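Local coordinates for protein (S)-2-haloacid dehalogenase 4A (Burkholderia cepacia, PDB 2NO4) that catalyses the hydrolytic dehalogenation of short-chain (S)-2-haloalkanoic acids to (R)-2-hydroxyalkanoic acids, inverting the configuration at the substituted carbon, at residues B[70-82]-B[92-104]. Numbering follows the deposited sequence.
Sequences FWQLTDEALTFAL and GLKDRLMSAYKEL. With SO4 (sulfate ion), chain K.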
ATOM      1  N   PHE B  70       9.483  11.997  -0.455  1.00 24.52           N
ATOM      2  CA  PHE B  70       8.445  11.631   0.506  1.00 25.14           C
ATOM      3  C   PHE B  70       7.575  12.805   0.846  1.00 24.18           C
ATOM      4  O   PHE B  70       6.360  12.657   1.037  1.00 22.84           O
ATOM      5  CB  PHE B  70       9.050  10.985   1.738  1.00 22.53           C
ATOM      6  CG  PHE B  70       8.108  10.060   2.486  1.00 24.36           C
ATOM      7  CD1 PHE B  70       7.534   8.955   1.851  1.00 22.83           C
ATOM      8  CD2 PHE B  70       7.845  10.270   3.856  1.00 23.88           C
ATOM      9  CE1 PHE B  70       6.719   8.057   2.562  1.00 24.92           C
ATOM     10  CE2 PHE B  70       7.022   9.387   4.571  1.00 25.63           C
ATOM     11  CZ  PHE B  70       6.466   8.258   3.894  1.00 23.79           C
ATOM     12  N   TRP B  71       8.184  13.993   0.884  1.00 23.24           N
ATOM     13  CA  TRP B  71       7.403  15.229   1.062  1.00 25.18           C
ATOM     14  C   TRP B  71       6.348  15.435  -0.046  1.00 25.83           C
ATOM     15  O   TRP B  71       5.190  15.817   0.230  1.00 24.03           O
ATOM     16  CB  TRP B  71       8.337  16.446   1.171  1.00 26.16           C
ATOM     17  CG  TRP B  71       7.649  17.729   1.492  1.00 27.25           C
ATOM     18  CD1 TRP B  71       7.442  18.769   0.632  1.00 28.80           C
ATOM     19  CD2 TRP B  71       7.081  18.128   2.748  1.00 27.19           C
ATOM     20  NE1 TRP B  71       6.773  19.793   1.271  1.00 30.16           N
ATOM     21  CE2 TRP B  71       6.546  19.431   2.572  1.00 29.52           C
ATOM     22  CE3 TRP B  71       6.969  17.518   4.006  1.00 28.33           C
ATOM     23  CZ2 TRP B  71       5.919  20.145   3.618  1.00 28.05           C
ATOM     24  CZ3 TRP B  71       6.345  18.236   5.051  1.00 29.70           C
ATOM     25  CH2 TRP B  71       5.830  19.541   4.834  1.00 27.08           C
ATOM     26  N   GLN B  72       6.751  15.204  -1.294  1.00 25.12           N
ATOM     27  CA  GLN B  72       5.810  15.327  -2.408  1.00 25.54           C
ATOM     28  C   GLN B  72       4.678  14.313  -2.243  1.00 23.44           C
ATOM     29  O   GLN B  72       3.523  14.637  -2.441  1.00 18.77           O
ATOM     30  CB  GLN B  72       6.493  15.144  -3.765  1.00 24.28           C
ATOM     31  CG  GLN B  72       5.544  15.372  -4.976  1.00 26.69           C
ATOM     32  CD  GLN B  72       6.244  15.232  -6.312  1.00 27.00           C
ATOM     33  OE1 GLN B  72       7.400  15.622  -6.459  1.00 29.87           O
ATOM     34  NE2 GLN B  72       5.553  14.657  -7.294  1.00 26.92           N
ATOM     35  N   LEU B  73       5.016  13.082  -1.911  1.00 21.17           N
ATOM     36  CA  LEU B  73       3.986  12.066  -1.705  1.00 22.27           C
ATOM     37  C   LEU B  73       3.040  12.377  -0.535  1.00 21.43           C
ATOM     38  O   LEU B  73       1.836  12.068  -0.609  1.00 22.15           O
ATOM     39  CB  LEU B  73       4.618  10.688  -1.447  1.00 19.55           C
ATOM     40  CG  LEU B  73       5.594  10.197  -2.525  1.00 20.64           C
ATOM     41  CD1 LEU B  73       5.918   8.718  -2.332  1.00 18.47           C
ATOM     42  CD2 LEU B  73       5.189  10.556  -3.979  1.00 22.57           C
ATOM     43  N   THR B  74       3.600  12.933   0.541  1.00 23.55           N
ATOM     44  CA  THR B  74       2.849  13.364   1.719  1.00 23.50           C
ATOM     45  C   THR B  74       1.822  14.435   1.308  1.00 23.85           C
ATOM     46  O   THR B  74       0.663  14.374   1.689  1.00 23.27           O
ATOM     47  CB  THR B  74       3.797  13.850   2.852  1.00 22.28           C
ATOM     48  OG1 THR B  74       4.709  12.782   3.164  1.00 24.39           O
ATOM     49  CG2 THR B  74       3.002  14.247   4.134  1.00 22.62           C
ATOM     50  N   ASP B  75       2.276  15.402   0.513  1.00 22.27           N
ATOM     51  CA  ASP B  75       1.458  16.478  -0.036  1.00 24.47           C
ATOM     52  C   ASP B  75       0.325  15.923  -0.934  1.00 21.20           C
ATOM     53  O   ASP B  75      -0.856  16.248  -0.742  1.00 22.18           O
ATOM     54  CB  ASP B  75       2.400  17.455  -0.792  1.00 29.69           C
ATOM     55  CG  ASP B  75       1.713  18.748  -1.206  1.00 36.89           C
ATOM     56  OD1 ASP B  75       0.938  18.741  -2.175  1.00 38.12           O
ATOM     57  OD2 ASP B  75       1.951  19.778  -0.548  1.00 42.00           O
ATOM     58  N   GLU B  76       0.681  15.072  -1.894  1.00 21.80           N
ATOM     59  CA  GLU B  76      -0.285  14.462  -2.803  1.00 22.44           C
ATOM     60  C   GLU B  76      -1.348  13.631  -2.044  1.00 21.72           C
ATOM     61  O   GLU B  76      -2.524  13.700  -2.358  1.00 23.20           O
ATOM     62  CB  GLU B  76       0.432  13.589  -3.837  1.00 21.25           C
ATOM     63  CG  GLU B  76       1.267  14.438  -4.815  1.00 23.67           C
ATOM     64  CD  GLU B  76       2.188  13.604  -5.702  1.00 23.97           C
ATOM     65  OE1 GLU B  76       2.402  12.399  -5.421  1.00 23.76           O
ATOM     66  OE2 GLU B  76       2.744  14.192  -6.675  1.00 25.94           O
ATOM     67  N   ALA B  77      -0.892  12.860  -1.060  1.00 22.53           N
ATOM     68  CA  ALA B  77      -1.779  12.045  -0.207  1.00 21.77           C
ATOM     69  C   ALA B  77      -2.736  12.910   0.614  1.00 19.26           C
ATOM     70  O   ALA B  77      -3.912  12.565   0.773  1.00 22.28           O
ATOM     71  CB  ALA B  77      -0.929  11.087   0.714  1.00 18.57           C
ATOM     72  N   LEU B  78      -2.245  14.044   1.126  1.00 22.47           N
ATOM     73  CA  LEU B  78      -3.091  14.918   1.915  1.00 22.70           C
ATOM     74  C   LEU B  78      -4.134  15.582   1.024  1.00 23.05           C
ATOM     75  O   LEU B  78      -5.288  15.677   1.401  1.00 21.84           O
ATOM     76  CB  LEU B  78      -2.300  16.007   2.624  1.00 23.51           C
ATOM     77  CG  LEU B  78      -3.088  17.053   3.450  1.00 23.89           C
ATOM     78  CD1 LEU B  78      -3.938  16.407   4.546  1.00 22.20           C
ATOM     79  CD2 LEU B  78      -2.122  18.113   4.030  1.00 23.89           C
ATOM     80  N   THR B  79      -3.696  16.074  -0.136  1.00 23.05           N
ATOM     81  CA  THR B  79      -4.586  16.715  -1.109  1.00 23.72           C
ATOM     82  C   THR B  79      -5.703  15.754  -1.492  1.00 23.24           C
ATOM     83  O   THR B  79      -6.873  16.128  -1.515  1.00 21.13           O
ATOM     84  CB  THR B  79      -3.757  17.157  -2.334  1.00 23.96           C
ATOM     85  OG1 THR B  79      -2.901  18.225  -1.909  1.00 28.66           O
ATOM     86  CG2 THR B  79      -4.662  17.636  -3.468  1.00 27.61           C
ATOM     87  N   PHE B  80      -5.324  14.510  -1.792  1.00 21.86           N
ATOM     88  CA  PHE B  80      -6.283  13.458  -2.087  1.00 23.30           C
ATOM     89  C   PHE B  80      -7.272  13.215  -0.930  1.00 22.89           C
ATOM     90  O   PHE B  80      -8.477  13.061  -1.184  1.00 23.14           O
ATOM     91  CB  PHE B  80      -5.579  12.153  -2.468  1.00 21.85           C
ATOM     92  CG  PHE B  80      -6.518  11.041  -2.721  1.00 22.18           C
ATOM     93  CD1 PHE B  80      -7.173  10.929  -3.952  1.00 22.00           C
ATOM     94  CD2 PHE B  80      -6.818  10.122  -1.691  1.00 20.65           C
ATOM     95  CE1 PHE B  80      -8.095   9.882  -4.182  1.00 22.57           C
ATOM     96  CE2 PHE B  80      -7.731   9.083  -1.919  1.00 20.61           C
ATOM     97  CZ  PHE B  80      -8.368   8.967  -3.161  1.00 21.43           C
ATOM     98  N   ALA B  81      -6.758  13.146   0.302  1.00 22.45           N
ATOM     99  CA  ALA B  81      -7.590  12.867   1.477  1.00 22.89           C
ATOM    100  C   ALA B  81      -8.554  14.032   1.752  1.00 22.41           C
ATOM    101  O   ALA B  81      -9.737  13.821   2.045  1.00 19.70           O
ATOM    102  CB  ALA B  81      -6.717  12.479   2.750  1.00 21.83           C
ATOM    103  N   LEU B  82      -8.053  15.271   1.614  1.00 22.58           N
ATOM    104  CA  LEU B  82      -8.895  16.462   1.789  1.00 24.22           C
ATOM    105  C   LEU B  82     -10.033  16.530   0.778  1.00 23.31           C
ATOM    106  O   LEU B  82     -11.161  16.832   1.156  1.00 25.08           O
ATOM    107  CB  LEU B  82      -8.050  17.756   1.700  1.00 22.97           C
ATOM    108  CG  LEU B  82      -7.086  18.008   2.852  1.00 22.13           C
ATOM    109  CD1 LEU B  82      -6.206  19.221   2.485  1.00 21.97           C
ATOM    110  CD2 LEU B  82      -7.821  18.262   4.154  1.00 22.98           C
ATOM    111  N   GLY B  92      -6.227  26.361   3.198  1.00 37.95           N
ATOM    112  CA  GLY B  92      -5.775  26.711   4.557  1.00 36.93           C
ATOM    113  C   GLY B  92      -5.417  25.495   5.415  1.00 34.44           C
ATOM    114  O   GLY B  92      -4.383  25.455   6.096  1.00 32.03           O
ATOM    115  N   LEU B  93      -6.286  24.494   5.351  1.00 33.30           N
ATOM    116  CA  LEU B  93      -6.094  23.218   6.019  1.00 32.42           C
ATOM    117  C   LEU B  93      -4.831  22.494   5.544  1.00 29.83           C
ATOM    118  O   LEU B  93      -4.038  22.020   6.374  1.00 28.77           O
ATOM    119  CB  LEU B  93      -7.351  22.360   5.778  1.00 31.63           C
ATOM    120  CG  LEU B  93      -8.143  21.724   6.896  1.00 34.34           C
ATOM    121  CD1 LEU B  93      -8.101  22.471   8.251  1.00 34.79           C
ATOM    122  CD2 LEU B  93      -9.583  21.458   6.389  1.00 32.41           C
ATOM    123  N   LYS B  94      -4.623  22.443   4.223  1.00 30.37           N
ATOM    124  CA  LYS B  94      -3.412  21.831   3.654  1.00 31.36           C
ATOM    125  C   LYS B  94      -2.122  22.454   4.212  1.00 32.33           C
ATOM    126  O   LYS B  94      -1.223  21.728   4.661  1.00 29.95           O
ATOM    127  CB  LYS B  94      -3.423  21.886   2.130  1.00 31.70           C
ATOM    128  CG  LYS B  94      -2.331  21.074   1.478  1.00 35.65           C
ATOM    129  CD  LYS B  94      -2.528  21.050  -0.026  1.00 38.13           C
ATOM    130  CE  LYS B  94      -1.257  20.582  -0.679  1.00 40.51           C
ATOM    131  NZ  LYS B  94      -1.396  20.425  -2.160  1.00 43.48           N
ATOM    132  N   ASP B  95      -2.045  23.782   4.183  1.00 31.44           N
ATOM    133  CA  ASP B  95      -0.896  24.509   4.736  1.00 33.71           C
ATOM    134  C   ASP B  95      -0.670  24.165   6.198  1.00 30.27           C
ATOM    135  O   ASP B  95       0.448  23.862   6.596  1.00 31.25           O
ATOM    136  CB  ASP B  95      -1.089  26.032   4.585  1.00 37.28           C
ATOM    137  CG  ASP B  95      -1.100  26.501   3.114  1.00 42.94           C
ATOM    138  OD1 ASP B  95      -0.612  25.770   2.210  1.00 43.86           O
ATOM    139  OD2 ASP B  95      -1.607  27.629   2.849  1.00 47.27           O
ATOM    140  N   ARG B  96      -1.730  24.234   7.005  1.00 31.21           N
ATOM    141  CA  ARG B  96      -1.679  23.897   8.435  1.00 32.77           C
ATOM    142  C   ARG B  96      -1.220  22.467   8.700  1.00 28.00           C
ATOM    143  O   ARG B  96      -0.384  22.203   9.580  1.00 27.49           O
ATOM    144  CB  ARG B  96      -3.050  24.087   9.084  1.00 34.09           C
ATOM    145  CG  ARG B  96      -3.356  25.533   9.471  1.00 41.90           C
ATOM    146  CD  ARG B  96      -4.693  25.621  10.237  1.00 44.56           C
ATOM    147  NE  ARG B  96      -4.496  25.250  11.644  1.00 52.36           N
ATOM    148  CZ  ARG B  96      -4.410  26.133  12.640  1.00 54.71           C
ATOM    149  NH1 ARG B  96      -4.546  27.437  12.391  1.00 55.40           N
ATOM    150  NH2 ARG B  96      -4.205  25.715  13.889  1.00 57.19           N
ATOM    151  N   LEU B  97      -1.776  21.537   7.939  1.00 26.67           N
ATOM    152  CA  LEU B  97      -1.482  20.096   8.160  1.00 26.59           C
ATOM    153  C   LEU B  97      -0.064  19.703   7.694  1.00 25.71           C
ATOM    154  O   LEU B  97       0.633  18.944   8.371  1.00 26.77           O
ATOM    155  CB  LEU B  97      -2.587  19.236   7.547  1.00 26.25           C
ATOM    156  CG  LEU B  97      -3.950  19.250   8.282  1.00 27.77           C
ATOM    157  CD1 LEU B  97      -4.966  18.369   7.554  1.00 26.50           C
ATOM    158  CD2 LEU B  97      -3.799  18.776   9.702  1.00 28.03           C
ATOM    159  N   MET B  98       0.374  20.264   6.567  1.00 25.50           N
ATOM    160  CA  MET B  98       1.768  20.100   6.102  1.00 26.32           C
ATOM    161  C   MET B  98       2.799  20.732   7.059  1.00 27.27           C
ATOM    162  O   MET B  98       3.854  20.140   7.305  1.00 26.62           O
ATOM    163  CB  MET B  98       1.932  20.636   4.668  1.00 26.02           C
ATOM    164  CG  MET B  98       1.174  19.837   3.584  1.00 27.83           C
ATOM    165  SD  MET B  98       1.556  18.051   3.511  1.00 28.04           S
ATOM    166  CE  MET B  98       3.224  18.020   2.816  1.00 27.06           C
ATOM    167  N   SER B  99       2.494  21.914   7.620  1.00 27.43           N
ATOM    168  CA  SER B  99       3.386  22.525   8.624  1.00 28.55           C
ATOM    169  C   SER B  99       3.473  21.681   9.865  1.00 29.19           C
ATOM    170  O   SER B  99       4.540  21.545  10.435  1.00 25.21           O
ATOM    171  CB  SER B  99       2.923  23.921   9.052  1.00 31.39           C
ATOM    172  OG  SER B  99       2.875  24.731   7.919  1.00 37.29           O
ATOM    173  N   ALA B 100       2.347  21.104  10.278  1.00 27.51           N
ATOM    174  CA  ALA B 100       2.340  20.233  11.435  1.00 28.55           C
ATOM    175  C   ALA B 100       3.147  18.968  11.173  1.00 27.91           C
ATOM    176  O   ALA B 100       3.840  18.478  12.051  1.00 31.57           O
ATOM    177  CB  ALA B 100       0.898  19.915  11.848  1.00 26.35           C
ATOM    178  N   TYR B 101       3.099  18.460   9.949  1.00 29.94           N
ATOM    179  CA  TYR B 101       3.817  17.260   9.590  1.00 29.19           C
ATOM    180  C   TYR B 101       5.320  17.523   9.595  1.00 31.90           C
ATOM    181  O   TYR B 101       6.129  16.663   9.960  1.00 29.92           O
ATOM    182  CB  TYR B 101       3.378  16.749   8.196  1.00 28.67           C
ATOM    183  CG  TYR B 101       3.575  15.247   8.079  1.00 29.32           C
ATOM    184  CD1 TYR B 101       2.508  14.366   8.322  1.00 27.69           C
ATOM    185  CD2 TYR B 101       4.840  14.696   7.786  1.00 25.64           C
ATOM    186  CE1 TYR B 101       2.684  12.994   8.245  1.00 26.12           C
ATOM    187  CE2 TYR B 101       5.022  13.325   7.730  1.00 25.63           C
ATOM    188  CZ  TYR B 101       3.930  12.490   7.961  1.00 26.66           C
ATOM    189  OH  TYR B 101       4.095  11.148   7.891  1.00 29.35           O
ATOM    190  N   LYS B 102       5.689  18.735   9.188  1.00 35.25           N
ATOM    191  CA  LYS B 102       7.095  19.104   9.070  1.00 38.67           C
ATOM    192  C   LYS B 102       7.725  19.068  10.447  1.00 39.02           C
ATOM    193  O   LYS B 102       8.909  18.801  10.570  1.00 42.81           O
ATOM    194  CB  LYS B 102       7.244  20.489   8.417  1.00 39.66           C
ATOM    195  CG  LYS B 102       8.560  20.639   7.704  1.00 42.97           C
ATOM    196  CD  LYS B 102       8.645  21.888   6.851  1.00 44.40           C
ATOM    197  CE  LYS B 102      10.116  22.127   6.554  1.00 47.12           C
ATOM    198  NZ  LYS B 102      10.381  23.341   5.729  1.00 47.61           N
ATOM    199  N   GLU B 103       6.920  19.301  11.480  1.00 38.67           N
ATOM    200  CA  GLU B 103       7.369  19.202  12.862  1.00 42.67           C
ATOM    201  C   GLU B 103       6.522  18.259  13.742  1.00 39.91           C
ATOM    202  O   GLU B 103       6.012  18.634  14.810  1.00 38.58           O
ATOM    203  CB  GLU B 103       7.508  20.603  13.450  1.00 43.66           C
ATOM    204  CG  GLU B 103       8.499  21.435  12.579  1.00 48.48           C
ATOM    205  CD  GLU B 103       8.960  22.755  13.194  1.00 50.31           C
ATOM    206  OE1 GLU B 103       8.419  23.183  14.262  1.00 52.69           O
ATOM    207  OE2 GLU B 103       9.893  23.346  12.586  1.00 52.86           O
ATOM    208  N   LEU B 104       6.387  17.020  13.265  1.00 40.18           N
ATOM    209  CA  LEU B 104       5.698  15.942  14.004  1.00 38.59           C
ATOM    210  C   LEU B 104       6.292  15.726  15.382  1.00 37.21           C
ATOM    211  O   LEU B 104       7.513  15.664  15.519  1.00 37.06           O
ATOM    212  CB  LEU B 104       5.836  14.611  13.258  1.00 35.53           C
ATOM    213  CG  LEU B 104       4.946  14.154  12.141  1.00 35.45           C
ATOM    214  CD1 LEU B 104       5.179  12.652  12.022  1.00 31.57           C
ATOM    215  CD2 LEU B 104       3.425  14.459  12.351  1.00 32.63           C
TER
HETATM  216  S   SO4 K1007       5.876  13.143 -10.568  1.00 30.86           S
HETATM  217  O1  SO4 K1007       6.663  14.145  -9.897  1.00 31.33           O
HETATM  218  O2  SO4 K1007       5.692  13.486 -11.985  1.00 32.78           O
HETATM  219  O3  SO4 K1007       6.544  11.858 -10.515  1.00 30.24           O
HETATM  220  O4  SO4 K1007       4.539  13.122  -9.907  1.00 32.76           O
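M98 points at helix 70-82 and drops as a knob among W71, T74, D75 and L78. The chain is folded about CB-CG and CG-SD (chi2 -56°, chi3 -72°), bringing M98 CE over one face of the W71 indole, 3.5 Å from the centroid of the six-membered ring, a CH-pi contact; SD stands farther off above the same ring as a Met-aromatic pair. L78 and M98 run alongside each other in opposite senses, L78 CD2 lying 3.7 Å from M98 SD and just as near L97 CB. One turn earlier on the same helix, K94 is the second knob. Fully extended, it crosses the D75 side chain at about a right angle, and K94 NZ forms a 2.9 Å salt bridge to D75 OD1, on the syn side but tilted out of the carboxylate plane. K94 NZ also donates to T79 OG1 at 2.7 Å, a hydroxyl held in place by its own bond to D75 O. Deeper in, T74 CG2 sits squarely over the Y101 ring, 4.0 Å from its centroid, while Y101 OH bonds to Q54. These knobs-into-holes join two roughly antiparallel helices (139°) of the helical cap typical of L-2-haloacid dehalogenases, with Y101 beside substrate-binding Y22 and R51.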